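Local coordinates for protein lipopolysaccharide core heptose(I) kinase WaaP (PDB 6DFL) that phosphorylates the first heptose of the lipopolysaccharide inner core using ATP and magnesium, and also acts as a protein tyrosine kinase, at residues 221-224 with 225-228; 208-211 with 212-215; 200-203 with 204-207; 246-249 with 250-254. All coordinates share one frame; numbering follows the deposited sequence.

Contact 1 (221-224 with 225-228); sequences RRDK and LRFL. With G9S (S-[2-({N-[(2S)-2-hydroxy-3,3-dimethyl-4-(phosphonooxy)butanoyl]-beta-alanyl}amino)ethyl] hexadecanethioate), chain C.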
loop_
_atom_site.group_PDB
_atom_site.type_symbol
_atom_site.label_atom_id
_atom_site.label_comp_id
_atom_site.label_asym_id
_atom_site.label_seq_id
_atom_site.Cartn_x
_atom_site.Cartn_y
_atom_site.Cartn_z
ATOM N N ARG A 221 1.672 3.833 16.328
ATOM C CA ARG A 221 2.364 2.554 16.370
ATOM C C ARG A 221 1.418 1.433 16.003
ATOM O O ARG A 221 1.835 0.435 15.409
ATOM C CB ARG A 221 2.956 2.294 17.750
ATOM C CG ARG A 221 4.102 3.188 18.118
ATOM C CD ARG A 221 4.358 3.079 19.589
ATOM N NE ARG A 221 4.813 4.337 20.164
ATOM C CZ ARG A 221 4.471 4.769 21.374
ATOM N NH1 ARG A 221 3.655 4.049 22.138
ATOM N NH2 ARG A 221 4.938 5.929 21.817
ATOM N N ARG A 222 0.135 1.598 16.307
ATOM C CA ARG A 222 -0.804 0.513 16.079
ATOM C C ARG A 222 -1.266 0.466 14.633
ATOM O O ARG A 222 -1.525 -0.623 14.106
ATOM C CB ARG A 222 -1.980 0.641 17.050
ATOM C CG ARG A 222 -1.636 0.083 18.416
ATOM C CD ARG A 222 -2.333 0.801 19.548
ATOM N NE ARG A 222 -1.608 2.012 19.902
ATOM C CZ ARG A 222 -2.046 3.239 19.677
ATOM N NH1 ARG A 222 -1.289 4.261 20.034
ATOM N NH2 ARG A 222 -3.230 3.441 19.112
ATOM N N ASP A 223 -1.364 1.617 13.967
ATOM C CA ASP A 223 -1.597 1.583 12.529
ATOM C C ASP A 223 -0.484 0.836 11.813
ATOM O O ASP A 223 -0.720 0.217 10.776
ATOM C CB ASP A 223 -1.732 2.999 11.972
ATOM C CG ASP A 223 -2.823 3.799 12.657
ATOM O OD1 ASP A 223 -3.877 3.214 13.033
ATOM O OD2 ASP A 223 -2.621 5.030 12.813
ATOM N N LYS A 224 0.727 0.850 12.357
ATOM C CA LYS A 224 1.811 0.125 11.705
ATOM C C LYS A 224 1.743 -1.374 11.996
ATOM O O LYS A 224 1.998 -2.190 11.101
ATOM C CB LYS A 224 3.168 0.712 12.126
ATOM C CG LYS A 224 3.382 2.187 11.742
ATOM C CD LYS A 224 4.629 2.753 12.406
ATOM C CE LYS A 224 4.577 4.269 12.465
ATOM N NZ LYS A 224 5.857 4.830 12.989
ATOM N N LEU A 225 1.406 -1.757 13.238
ATOM C CA LEU A 225 1.174 -3.175 13.545
ATOM C C LEU A 225 -0.004 -3.720 12.748
ATOM O O LEU A 225 0.075 -4.821 12.193
ATOM C CB LEU A 225 0.943 -3.375 15.045
ATOM C CG LEU A 225 2.046 -2.894 15.988
ATOM C CD1 LEU A 225 1.578 -2.895 17.429
ATOM C CD2 LEU A 225 3.272 -3.749 15.810
ATOM N N ARG A 226 -1.112 -2.975 12.689
ATOM C CA ARG A 226 -2.190 -3.349 11.781
ATOM C C ARG A 226 -1.645 -3.624 10.390
ATOM O O ARG A 226 -1.979 -4.638 9.774
ATOM C CB ARG A 226 -3.241 -2.239 11.717
ATOM C CG ARG A 226 -4.391 -2.379 12.677
ATOM C CD ARG A 226 -5.211 -1.114 12.841
ATOM N NE ARG A 226 -5.797 -1.026 14.178
ATOM C CZ ARG A 226 -5.429 -0.156 15.121
ATOM N NH1 ARG A 226 -4.481 0.750 14.883
ATOM N NH2 ARG A 226 -6.021 -0.177 16.313
ATOM N N PHE A 227 -0.784 -2.736 9.878
ATOM C CA PHE A 227 -0.226 -2.971 8.556
ATOM C C PHE A 227 0.528 -4.290 8.508
ATOM O O PHE A 227 0.361 -5.067 7.566
ATOM C CB PHE A 227 0.712 -1.833 8.122
ATOM C CG PHE A 227 1.249 -2.038 6.748
ATOM C CD1 PHE A 227 0.589 -1.508 5.656
ATOM C CD2 PHE A 227 2.340 -2.846 6.529
ATOM C CE1 PHE A 227 1.037 -1.746 4.374
ATOM C CE2 PHE A 227 2.794 -3.076 5.242
ATOM C CZ PHE A 227 2.139 -2.525 4.169
ATOM N N LEU A 228 1.427 -4.516 9.470
ATOM C CA LEU A 228 2.298 -5.690 9.418
ATOM C C LEU A 228 1.494 -6.987 9.475
ATOM O O LEU A 228 1.771 -7.932 8.719
ATOM C CB LEU A 228 3.297 -5.636 10.568
ATOM C CG LEU A 228 4.350 -4.518 10.481
ATOM C CD1 LEU A 228 5.017 -4.304 11.842
ATOM C CD2 LEU A 228 5.380 -4.871 9.426
HETATM C C1 G9S C . 6.099 -1.582 16.392
HETATM C C2 G9S C . 5.958 -0.308 18.562
HETATM C C3 G9S C . 6.661 0.384 19.719
HETATM C C4 G9S C . 7.582 -0.490 20.550
HETATM C C5 G9S C . 8.135 -3.057 20.407
HETATM C C6 G9S C . 6.151 -3.955 21.933
HETATM C C7 G9S C . 5.945 -4.318 23.384
HETATM C C8 G9S C . 5.139 -2.913 21.536
HETATM C C10 G9S C . 7.634 -1.150 13.276
HETATM C C11 G9S C . 8.720 -0.769 12.309
HETATM C C12 G9S C . 8.236 -0.339 10.944
HETATM C C13 G9S C . 6.730 -0.227 10.788
HETATM C C14 G9S C . 6.079 -1.186 9.782
HETATM C C15 G9S C . 5.732 -0.621 8.413
HETATM C C16 G9S C . 4.505 0.252 8.299
HETATM N N2 G9S C . 6.740 -0.920 17.498
HETATM C C19 G9S C . 5.665 -0.703 15.246
HETATM C C20 G9S C . 5.958 -5.199 21.120
HETATM C C21 G9S C . 3.786 0.312 6.955
HETATM C C22 G9S C . 2.960 1.578 6.743
HETATM C C23 G9S C . 2.548 1.944 5.347
HETATM C C24 G9S C . 1.057 2.040 5.103
HETATM C C25 G9S C . 0.540 2.631 3.797
HETATM C C26 G9S C . -0.887 3.187 3.781
HETATM C C27 G9S C . -1.065 4.651 4.137
HETATM C C28 G9S C . -2.420 5.233 3.867
HETATM C C29 G9S C . -2.513 6.352 2.878
HETATM C C30 G9S C . 7.615 -3.422 21.805
HETATM N N3 G9S C . 8.116 -1.692 19.861
HETATM O O2 G9S C . 4.733 -0.361 18.534
HETATM O O3 G9S C . 7.317 -2.318 13.465
HETATM O O4 G9S C . 8.608 -3.948 19.708
HETATM O O5 G9S C . 7.887 -2.394 22.687
HETATM O O6 G9S C . 7.071 -4.771 24.068
HETATM O O8 G9S C . 8.159 -5.824 26.090
HETATM O O9 G9S C . 6.743 -7.244 24.579
HETATM P P1 G9S C . 6.945 -5.870 25.185
HETATM S S1 G9S C . 6.993 0.100 14.360
#
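Residues 221-228 form the opening turns of a helix, with four successive i to i+4 backbone bonds from Leu225 N to Arg221 O through Leu228 N to Lys224 O; the straightest joins Arg226 N to Arg222 O (2.8 Å, N-H...O 171°). Three residues apart, Asp223 OD1 and Arg226 NH1 make a salt bridge of 3.1 Å, their carboxylate and guanidinium planes turned 45° from each other. The same NH1 lies 3.3 Å from Arg222 CB, so the guanidinium is laid back along its own helix. Asp223 OD2 has a second cationic partner in Lys140, while Arg222 and Arg226 each form salt bridges to acidic side chains on the chain of another protein. Another flank lines the S-palmitoyl phosphopantetheine, the acylated form of the prosthetic group of acyl carrier proteins. Arg221 CB lies 3.3 Å from an amide oxygen of the ligand, O2, Leu225 CD2 is 3.6 Å from C1, and Leu228 CD1 approaches the thioester oxygen O3 at 3.4 Å. With CG anti to the backbone N (chi1 -178°), Phe227 sets one ring face against the acyl chain, CG lying 3.5 Å from C21. Lys224 runs extended beside the thioester to hydrogen-bond Tyr211. Phe227 also packs on Val144 and Ala148 of helix 137-156 and on Leu207 and Leu210 of helix 200-212, whereas Leu225 meets Leu236 and Leu240 of helix 236-242.

Contact 2 (208-211 with 212-215); sequences AALY and FSAL. With G9S (S-[2-({N-[(2S)-2-hydroxy-3,3-dimethyl-4-(phosphonooxy)butanoyl]-beta-alanyl}amino)ethyl] hexadecanethioate), chain C.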
loop_
_atom_site.group_PDB
_atom_site.type_symbol
_atom_site.label_atom_id
_atom_site.label_comp_id
_atom_site.label_asym_id
_atom_site.label_seq_id
_atom_site.Cartn_x
_atom_site.Cartn_y
_atom_site.Cartn_z
ATOM N N ALA A 208 10.295 -1.356 3.142
ATOM C CA ALA A 208 11.036 -0.186 3.593
ATOM C C ALA A 208 10.548 1.065 2.882
ATOM O O ALA A 208 10.173 2.057 3.516
ATOM C CB ALA A 208 12.528 -0.403 3.351
ATOM N N ALA A 209 10.521 1.029 1.553
ATOM C CA ALA A 209 10.143 2.218 0.798
ATOM C C ALA A 209 8.704 2.619 1.104
ATOM O O ALA A 209 8.413 3.805 1.302
ATOM C CB ALA A 209 10.343 1.970 -0.693
ATOM N N LEU A 210 7.788 1.646 1.185
ATOM C CA LEU A 210 6.414 2.016 1.496
ATOM C C LEU A 210 6.342 2.739 2.829
ATOM O O LEU A 210 5.678 3.777 2.949
ATOM C CB LEU A 210 5.522 0.791 1.487
ATOM C CG LEU A 210 4.079 1.212 1.689
ATOM C CD1 LEU A 210 3.619 2.116 0.581
ATOM C CD2 LEU A 210 3.187 -0.021 1.788
ATOM N N TYR A 211 7.086 2.251 3.820
ATOM C CA TYR A 211 7.097 2.891 5.128
ATOM C C TYR A 211 7.674 4.309 5.054
ATOM O O TYR A 211 7.090 5.253 5.590
ATOM C CB TYR A 211 7.894 2.036 6.110
ATOM C CG TYR A 211 7.884 2.543 7.531
ATOM C CD1 TYR A 211 6.783 3.209 8.046
ATOM C CD2 TYR A 211 8.989 2.369 8.352
ATOM C CE1 TYR A 211 6.776 3.680 9.350
ATOM C CE2 TYR A 211 8.989 2.828 9.655
ATOM C CZ TYR A 211 7.886 3.495 10.142
ATOM O OH TYR A 211 7.885 3.957 11.439
ATOM N N PHE A 212 8.831 4.478 4.417
ATOM C CA PHE A 212 9.428 5.813 4.418
ATOM C C PHE A 212 8.555 6.798 3.672
ATOM O O PHE A 212 8.506 7.970 4.039
ATOM C CB PHE A 212 10.839 5.761 3.850
ATOM C CG PHE A 212 11.710 4.739 4.544
ATOM C CD1 PHE A 212 11.492 4.430 5.879
ATOM C CD2 PHE A 212 12.711 4.068 3.870
ATOM C CE1 PHE A 212 12.265 3.503 6.531
ATOM C CE2 PHE A 212 13.490 3.118 4.536
ATOM C CZ PHE A 212 13.255 2.845 5.862
ATOM N N SER A 213 7.796 6.342 2.684
ATOM C CA SER A 213 6.887 7.274 2.036
ATOM C C SER A 213 5.733 7.684 2.934
ATOM O O SER A 213 4.935 8.533 2.534
ATOM C CB SER A 213 6.353 6.676 0.734
ATOM O OG SER A 213 5.160 5.937 0.940
ATOM N N ALA A 214 5.599 7.125 4.144
ATOM C CA ALA A 214 4.378 7.360 4.907
ATOM C C ALA A 214 4.649 7.863 6.319
ATOM O O ALA A 214 3.733 7.861 7.150
ATOM C CB ALA A 214 3.525 6.094 4.930
ATOM N N LEU A 215 5.867 8.347 6.586
ATOM C CA LEU A 215 6.274 8.811 7.911
ATOM C C LEU A 215 5.564 10.073 8.377
ATOM O O LEU A 215 5.698 10.430 9.554
ATOM C CB LEU A 215 7.775 9.064 7.939
ATOM C CG LEU A 215 8.589 7.835 7.564
ATOM C CD1 LEU A 215 10.062 8.154 7.591
ATOM C CD2 LEU A 215 8.233 6.637 8.501
HETATM C C1 G9S C . 6.099 -1.582 16.392
HETATM C C2 G9S C . 5.958 -0.308 18.562
HETATM C C3 G9S C . 6.661 0.384 19.719
HETATM C C4 G9S C . 7.582 -0.490 20.550
HETATM C C5 G9S C . 8.135 -3.057 20.407
HETATM C C6 G9S C . 6.151 -3.955 21.933
HETATM C C7 G9S C . 5.945 -4.318 23.384
HETATM C C8 G9S C . 5.139 -2.913 21.536
HETATM C C10 G9S C . 7.634 -1.150 13.276
HETATM C C11 G9S C . 8.720 -0.769 12.309
HETATM C C12 G9S C . 8.236 -0.339 10.944
HETATM C C13 G9S C . 6.730 -0.227 10.788
HETATM C C14 G9S C . 6.079 -1.186 9.782
HETATM C C15 G9S C . 5.732 -0.621 8.413
HETATM C C16 G9S C . 4.505 0.252 8.299
HETATM N N2 G9S C . 6.740 -0.920 17.498
HETATM C C19 G9S C . 5.665 -0.703 15.246
HETATM C C20 G9S C . 5.958 -5.199 21.120
HETATM C C21 G9S C . 3.786 0.312 6.955
HETATM C C22 G9S C . 2.960 1.578 6.743
HETATM C C23 G9S C . 2.548 1.944 5.347
HETATM C C24 G9S C . 1.057 2.040 5.103
HETATM C C25 G9S C . 0.540 2.631 3.797
HETATM C C26 G9S C . -0.887 3.187 3.781
HETATM C C27 G9S C . -1.065 4.651 4.137
HETATM C C28 G9S C . -2.420 5.233 3.867
HETATM C C29 G9S C . -2.513 6.352 2.878
HETATM C C30 G9S C . 7.615 -3.422 21.805
HETATM N N3 G9S C . 8.116 -1.692 19.861
HETATM O O2 G9S C . 4.733 -0.361 18.534
HETATM O O3 G9S C . 7.317 -2.318 13.465
HETATM O O4 G9S C . 8.608 -3.948 19.708
HETATM O O5 G9S C . 7.887 -2.394 22.687
HETATM O O6 G9S C . 7.071 -4.771 24.068
HETATM O O8 G9S C . 8.159 -5.824 26.090
HETATM O O9 G9S C . 6.743 -7.244 24.579
HETATM P P1 G9S C . 6.945 -5.870 25.185
HETATM S S1 G9S C . 6.993 0.100 14.360
#
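Phe212, at the last turn of helix 200-212, bonds through its N to Ala208 O at 2.9 Å and lays one ring face over that same carbonyl oxygen. Its rim touches Ala208 CB through CE2 (3.8 Å), and CE1 reaches Tyr211 CD2, where the two rings meet obliquely, planes at 38°. Ser213 follows with a regular bond from its N to Ala209 O. Its hydroxyl, placed between the backbone N and carbonyl carbon (chi1 90°), turns back to donate to Leu210 O at 3.0 Å and also hydrogen-bonds Ile166 N. Ala214 shortens the repeat: its N bonds to Tyr211 O at 2.8 Å, an i to i+3 link that ends the helix as the chain enters a type I turn, Phe212 to Leu215. Leu215 then brings CD2 over a face of the Tyr211 ring, 3.6 Å from the centroid and 22° off the normal, a CH-pi contact. Across the ring, the opposite face receives the acyl chain of the bound thioester, with C12 lying 3.5 Å from Tyr211 CE2. Carbon thus meets both faces, while the hydroxyl is held by Lys224 and Glu251. This polar pairing probably polarises the phenol. Tyr211 is an autophosphorylation site but unmodified here, and its oxygen is engaged in the ligand-bound state.

Contact 3 (200-203 with 204-207); sequences KRWR and NKDL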
loop_
_atom_site.group_PDB
_atom_site.type_symbol
_atom_site.label_atom_id
_atom_site.label_comp_id
_atom_site.label_asym_id
_atom_site.label_seq_id
_atom_site.Cartn_x
_atom_site.Cartn_y
_atom_site.Cartn_z
ATOM N N LYS A 200 13.276 -12.455 -0.401
ATOM C CA LYS A 200 12.952 -11.701 0.805
ATOM C C LYS A 200 13.638 -10.333 0.815
ATOM O O LYS A 200 13.068 -9.356 1.309
ATOM C CB LYS A 200 13.313 -12.517 2.052
ATOM C CG LYS A 200 12.694 -12.000 3.340
ATOM C CD LYS A 200 12.184 -13.150 4.208
ATOM C CE LYS A 200 11.474 -12.620 5.453
ATOM N NZ LYS A 200 10.691 -13.682 6.167
ATOM N N ARG A 201 14.857 -10.235 0.273
ATOM C CA ARG A 201 15.519 -8.933 0.204
ATOM C C ARG A 201 14.692 -7.947 -0.609
ATOM O O ARG A 201 14.611 -6.756 -0.280
ATOM C CB ARG A 201 16.918 -9.065 -0.410
ATOM C CG ARG A 201 17.529 -7.716 -0.860
ATOM C CD ARG A 201 18.880 -7.869 -1.563
ATOM N NE ARG A 201 19.943 -8.176 -0.609
ATOM C CZ ARG A 201 21.212 -8.398 -0.939
ATOM N NH1 ARG A 201 21.592 -8.347 -2.207
ATOM N NH2 ARG A 201 22.104 -8.674 0.003
ATOM N N TRP A 202 14.068 -8.427 -1.677
ATOM C CA TRP A 202 13.288 -7.529 -2.506
ATOM C C TRP A 202 11.964 -7.183 -1.838
ATOM O O TRP A 202 11.549 -6.014 -1.864
ATOM C CB TRP A 202 13.093 -8.142 -3.894
ATOM C CG TRP A 202 14.345 -8.102 -4.694
ATOM C CD1 TRP A 202 15.111 -9.163 -5.076
ATOM C CD2 TRP A 202 14.997 -6.922 -5.216
ATOM N NE1 TRP A 202 16.202 -8.720 -5.803
ATOM C CE2 TRP A 202 16.148 -7.352 -5.909
ATOM C CE3 TRP A 202 14.706 -5.552 -5.176
ATOM C CZ2 TRP A 202 17.017 -6.450 -6.560
ATOM C CZ3 TRP A 202 15.576 -4.653 -5.817
ATOM C CH2 TRP A 202 16.715 -5.109 -6.494
ATOM N N ARG A 203 11.301 -8.179 -1.229
ATOM C CA ARG A 203 10.149 -7.912 -0.367
ATOM C C ARG A 203 10.449 -6.776 0.604
ATOM O O ARG A 203 9.655 -5.838 0.763
ATOM C CB ARG A 203 9.752 -9.178 0.416
ATOM C CG ARG A 203 9.015 -10.283 -0.394
ATOM C CD ARG A 203 8.688 -11.551 0.450
ATOM N NE ARG A 203 8.211 -12.664 -0.381
ATOM C CZ ARG A 203 6.969 -13.158 -0.362
ATOM N NH1 ARG A 203 6.634 -14.177 -1.158
ATOM N NH2 ARG A 203 6.061 -12.662 0.476
ATOM N N ASN A 204 11.604 -6.838 1.260
ATOM C CA ASN A 204 11.865 -5.908 2.345
ATOM C C ASN A 204 12.144 -4.506 1.815
ATOM O O ASN A 204 11.710 -3.521 2.420
ATOM C CB ASN A 204 13.017 -6.417 3.203
ATOM C CG ASN A 204 12.702 -7.750 3.877
ATOM O OD1 ASN A 204 11.533 -8.140 4.053
ATOM N ND2 ASN A 204 13.750 -8.460 4.251
ATOM N N LYS A 205 12.840 -4.399 0.673
ATOM C CA LYS A 205 13.058 -3.098 0.049
ATOM C C LYS A 205 11.730 -2.384 -0.196
ATOM O O LYS A 205 11.560 -1.229 0.205
ATOM C CB LYS A 205 13.857 -3.251 -1.252
ATOM C CG LYS A 205 15.363 -3.562 -1.064
ATOM C CD LYS A 205 16.202 -3.052 -2.251
ATOM C CE LYS A 205 17.704 -3.300 -2.084
ATOM N NZ LYS A 205 18.112 -4.695 -2.444
ATOM N N ASP A 206 10.756 -3.076 -0.815
ATOM C CA ASP A 206 9.426 -2.495 -1.022
ATOM C C ASP A 206 8.813 -2.041 0.295
ATOM O O ASP A 206 8.237 -0.948 0.381
ATOM C CB ASP A 206 8.486 -3.511 -1.661
ATOM C CG ASP A 206 8.637 -3.634 -3.158
ATOM O OD1 ASP A 206 9.574 -3.063 -3.773
ATOM O OD2 ASP A 206 7.781 -4.356 -3.725
ATOM N N LEU A 207 8.853 -2.918 1.313
ATOM C CA LEU A 207 8.277 -2.594 2.611
ATOM C C LEU A 207 8.972 -1.402 3.239
ATOM O O LEU A 207 8.327 -0.553 3.856
ATOM C CB LEU A 207 8.382 -3.785 3.562
ATOM C CG LEU A 207 7.554 -5.052 3.359
ATOM C CD1 LEU A 207 7.956 -6.044 4.431
ATOM C CD2 LEU A 207 6.080 -4.725 3.407
#
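Lys205 meets Arg201 and Trp202 from one turn further along helix 200-212. Its CB lies 3.7 Å from Trp202 O, and CG comes closer to Arg201 O, at 3.4 Å. CD moves alongside the indole, 4.0 Å from Trp202 CZ3. The chain then bends at its last torsion (chi4 81°), carrying NZ over the face of the six-membered ring, 4.3 Å from the centroid and 13° off the normal: a cation-pi pair between residues i and i+3. On its other neighbour NZ rests 3.4 Å from Arg201 CD, with the two side chains running the same way. NE of the Arg201 guanidinium stands 4.3 Å from NZ, a like-charge proximity at an exposed surface where both residues touch a crystal neighbour. Trp202 has a further cation-pi partner in Arg195. The inward side of this turn belongs to Asp206, whose N bonds to Trp202 O at 3.2 Å and whose carboxylate accepts from the backbone N of both His161 and Arg162. These precede Asp163, the active-site residue by similarity. A buried helix aspartate gripping the backbone of an HRD catalytic loop is a hallmark of helix F in the protein kinase fold, consistent with this protein's membership of that superfamily.

Contact 4 (246-249 with 250-254); sequences LLAW and MERKA. With G9S (S-[2-({N-[(2S)-2-hydroxy-3,3-dimethyl-4-(phosphonooxy)butanoyl]-beta-alanyl}amino)ethyl] hexadecanethioate), chain C.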
loop_
_atom_site.group_PDB
_atom_site.type_symbol
_atom_site.label_atom_id
_atom_site.label_comp_id
_atom_site.label_asym_id
_atom_site.label_seq_id
_atom_site.Cartn_x
_atom_site.Cartn_y
_atom_site.Cartn_z
ATOM N N LEU A 246 14.735 -6.545 10.749
ATOM C CA LEU A 246 14.148 -5.706 9.720
ATOM C C LEU A 246 13.380 -4.540 10.330
ATOM O O LEU A 246 13.621 -3.380 10.000
ATOM C CB LEU A 246 13.244 -6.548 8.836
ATOM C CG LEU A 246 12.399 -5.813 7.793
ATOM C CD1 LEU A 246 13.290 -5.222 6.718
ATOM C CD2 LEU A 246 11.349 -6.772 7.187
ATOM N N LEU A 247 12.475 -4.825 11.256
ATOM C CA LEU A 247 11.652 -3.760 11.821
ATOM C C LEU A 247 12.470 -2.751 12.613
ATOM O O LEU A 247 12.081 -1.582 12.715
ATOM C CB LEU A 247 10.574 -4.364 12.712
ATOM C CG LEU A 247 9.597 -5.219 11.923
ATOM C CD1 LEU A 247 8.541 -5.843 12.850
ATOM C CD2 LEU A 247 8.960 -4.353 10.851
ATOM N N ALA A 248 13.570 -3.183 13.225
ATOM C CA ALA A 248 14.387 -2.258 13.994
ATOM C C ALA A 248 15.193 -1.366 13.062
ATOM O O ALA A 248 15.378 -0.173 13.331
ATOM C CB ALA A 248 15.317 -3.031 14.922
ATOM N N TRP A 249 15.662 -1.936 11.954
ATOM C CA TRP A 249 16.349 -1.150 10.944
ATOM C C TRP A 249 15.419 -0.107 10.353
ATOM O O TRP A 249 15.749 1.082 10.340
ATOM C CB TRP A 249 16.895 -2.059 9.852
ATOM C CG TRP A 249 17.451 -1.286 8.710
ATOM C CD1 TRP A 249 18.708 -0.755 8.613
ATOM C CD2 TRP A 249 16.777 -0.946 7.497
ATOM N NE1 TRP A 249 18.857 -0.113 7.415
ATOM C CE2 TRP A 249 17.687 -0.207 6.709
ATOM C CE3 TRP A 249 15.497 -1.188 6.999
ATOM C CZ2 TRP A 249 17.354 0.286 5.446
ATOM C CZ3 TRP A 249 15.165 -0.690 5.750
ATOM C CH2 TRP A 249 16.091 0.043 4.988
HETATM N N MSE A 250 14.235 -0.525 9.898
HETATM C CA MSE A 250 13.282 0.420 9.332
HETATM C C MSE A 250 12.974 1.514 10.315
HETATM O O MSE A 250 12.888 2.667 9.945
HETATM C CB MSE A 250 11.989 -0.248 8.918
HETATM C CG MSE A 250 12.112 -1.172 7.738
HETATM SE SE MSE A 250 10.544 -2.306 7.492
HETATM C CE MSE A 250 9.158 -0.990 7.262
ATOM N N GLU A 251 12.821 1.168 11.588
ATOM C CA GLU A 251 12.520 2.219 12.549
ATOM C C GLU A 251 13.699 3.174 12.703
ATOM O O GLU A 251 13.499 4.359 12.980
ATOM C CB GLU A 251 12.122 1.608 13.891
ATOM C CG GLU A 251 11.286 2.538 14.773
ATOM C CD GLU A 251 10.219 3.307 14.003
ATOM O OE1 GLU A 251 10.123 4.549 14.179
ATOM O OE2 GLU A 251 9.480 2.678 13.217
ATOM N N ARG A 252 14.922 2.681 12.506
ATOM C CA ARG A 252 16.102 3.511 12.690
ATOM C C ARG A 252 16.284 4.459 11.513
ATOM O O ARG A 252 16.524 5.655 11.698
ATOM C CB ARG A 252 17.330 2.627 12.865
ATOM C CG ARG A 252 17.577 2.196 14.275
ATOM C CD ARG A 252 19.014 1.725 14.421
ATOM N NE ARG A 252 19.406 0.865 13.307
ATOM C CZ ARG A 252 19.079 -0.422 13.215
ATOM N NH1 ARG A 252 18.360 -0.997 14.174
ATOM N NH2 ARG A 252 19.475 -1.138 12.171
ATOM N N LYS A 253 16.174 3.928 10.294
ATOM C CA LYS A 253 16.134 4.765 9.103
ATOM C C LYS A 253 15.008 5.796 9.180
ATOM O O LYS A 253 15.222 6.983 8.908
ATOM C CB LYS A 253 15.977 3.890 7.866
ATOM C CG LYS A 253 16.346 4.586 6.575
ATOM C CD LYS A 253 17.215 3.677 5.745
ATOM C CE LYS A 253 17.726 4.378 4.495
ATOM N NZ LYS A 253 18.632 3.473 3.721
ATOM N N ALA A 254 13.804 5.361 9.566
ATOM C CA ALA A 254 12.666 6.279 9.630
ATOM C C ALA A 254 12.897 7.408 10.627
ATOM O O ALA A 254 12.433 8.534 10.399
ATOM C CB ALA A 254 11.385 5.523 9.984
HETATM C C1 G9S C . 6.099 -1.582 16.392
HETATM C C2 G9S C . 5.958 -0.308 18.562
HETATM C C3 G9S C . 6.661 0.384 19.719
HETATM C C4 G9S C . 7.582 -0.490 20.550
HETATM C C5 G9S C . 8.135 -3.057 20.407
HETATM C C6 G9S C . 6.151 -3.955 21.933
HETATM C C7 G9S C . 5.945 -4.318 23.384
HETATM C C8 G9S C . 5.139 -2.913 21.536
HETATM C C10 G9S C . 7.634 -1.150 13.276
HETATM C C11 G9S C . 8.720 -0.769 12.309
HETATM C C12 G9S C . 8.236 -0.339 10.944
HETATM C C13 G9S C . 6.730 -0.227 10.788
HETATM C C14 G9S C . 6.079 -1.186 9.782
HETATM C C15 G9S C . 5.732 -0.621 8.413
HETATM C C16 G9S C . 4.505 0.252 8.299
HETATM N N2 G9S C . 6.740 -0.920 17.498
HETATM C C19 G9S C . 5.665 -0.703 15.246
HETATM C C20 G9S C . 5.958 -5.199 21.120
HETATM C C21 G9S C . 3.786 0.312 6.955
HETATM C C22 G9S C . 2.960 1.578 6.743
HETATM C C23 G9S C . 2.548 1.944 5.347
HETATM C C24 G9S C . 1.057 2.040 5.103
HETATM C C25 G9S C . 0.540 2.631 3.797
HETATM C C26 G9S C . -0.887 3.187 3.781
HETATM C C27 G9S C . -1.065 4.651 4.137
HETATM C C28 G9S C . -2.420 5.233 3.867
HETATM C C29 G9S C . -2.513 6.352 2.878
HETATM C C30 G9S C . 7.615 -3.422 21.805
HETATM N N3 G9S C . 8.116 -1.692 19.861
HETATM O O2 G9S C . 4.733 -0.361 18.534
HETATM O O3 G9S C . 7.317 -2.318 13.465
HETATM O O4 G9S C . 8.608 -3.948 19.708
HETATM O O5 G9S C . 7.887 -2.394 22.687
HETATM O O6 G9S C . 7.071 -4.771 24.068
HETATM O O8 G9S C . 8.159 -5.824 26.090
HETATM O O9 G9S C . 6.743 -7.244 24.579
HETATM P P1 G9S C . 6.945 -5.870 25.185
HETATM S S1 G9S C . 6.993 0.100 14.360
#
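Arg252 folds back on its own helix and sets one guanidinium face over Ala248 O and Trp249 CA, the latter 3.4 Å from NH2. A bend at chi3 (-44°) makes this return possible. Its backbone N is shared between two weak bonds, to Ala248 O at 3.0 Å and to Trp249 O, whereas Lys253 N makes a straight bond to Trp249 O. Trp249 is edged by Arg252: NH2 lies near the indole plane, 3.7 Å from CD1, with the flat groups 74° apart. Lys253 runs alongside the same indole, pointing the same way, with CD 3.4 Å from CZ2. All three of these side chains touch a crystal neighbour, so lattice contacts may contribute to their poses. The CE3 side of the six-membered ring meets residue 250, a selenomethionine in this crystal, with Trp249 CE3 lying 3.5 Å from Met250 CG. Its selenium packs 4.0 Å from Leu246 CG, and the chain then bends so that CE touches C15 of the palmitoyl chain at 3.6 Å. Leu247 and Glu251 line the ligand nearer its thioester, Glu251 OE2 being 3.6 Å from C11 and hydrogen-bonded to Tyr211. Helix 244-257 packs against helix 200-212 through four pairs: Leu246 meets Asn204, Trp249 meets Ala208, Met250 meets Tyr211 and Lys253 meets Phe212.

Overall arrangement
Along the chain the order is contact 3, contact 2, contact 1, contact 4. Contacts 3 and 2 occupy one helix, 200-212, and its exit turn, with centres about 12 Å apart; contact 1 opens helix 221-232 and contact 4 lies on helix 244-257. Contacts 1, 2 and 4 all touch the bound acyl-phosphopantetheine, their centres about 11 to 14 Å from one another, and the three meet at the Tyr211 hydroxyl through probable hydrogen bonds from one contact to the next. Contact 3 lies about 17 Å from contact 1 by centres and faces the catalytic loop, so helix 200-212 lies between that loop and the acyl-binding pocket.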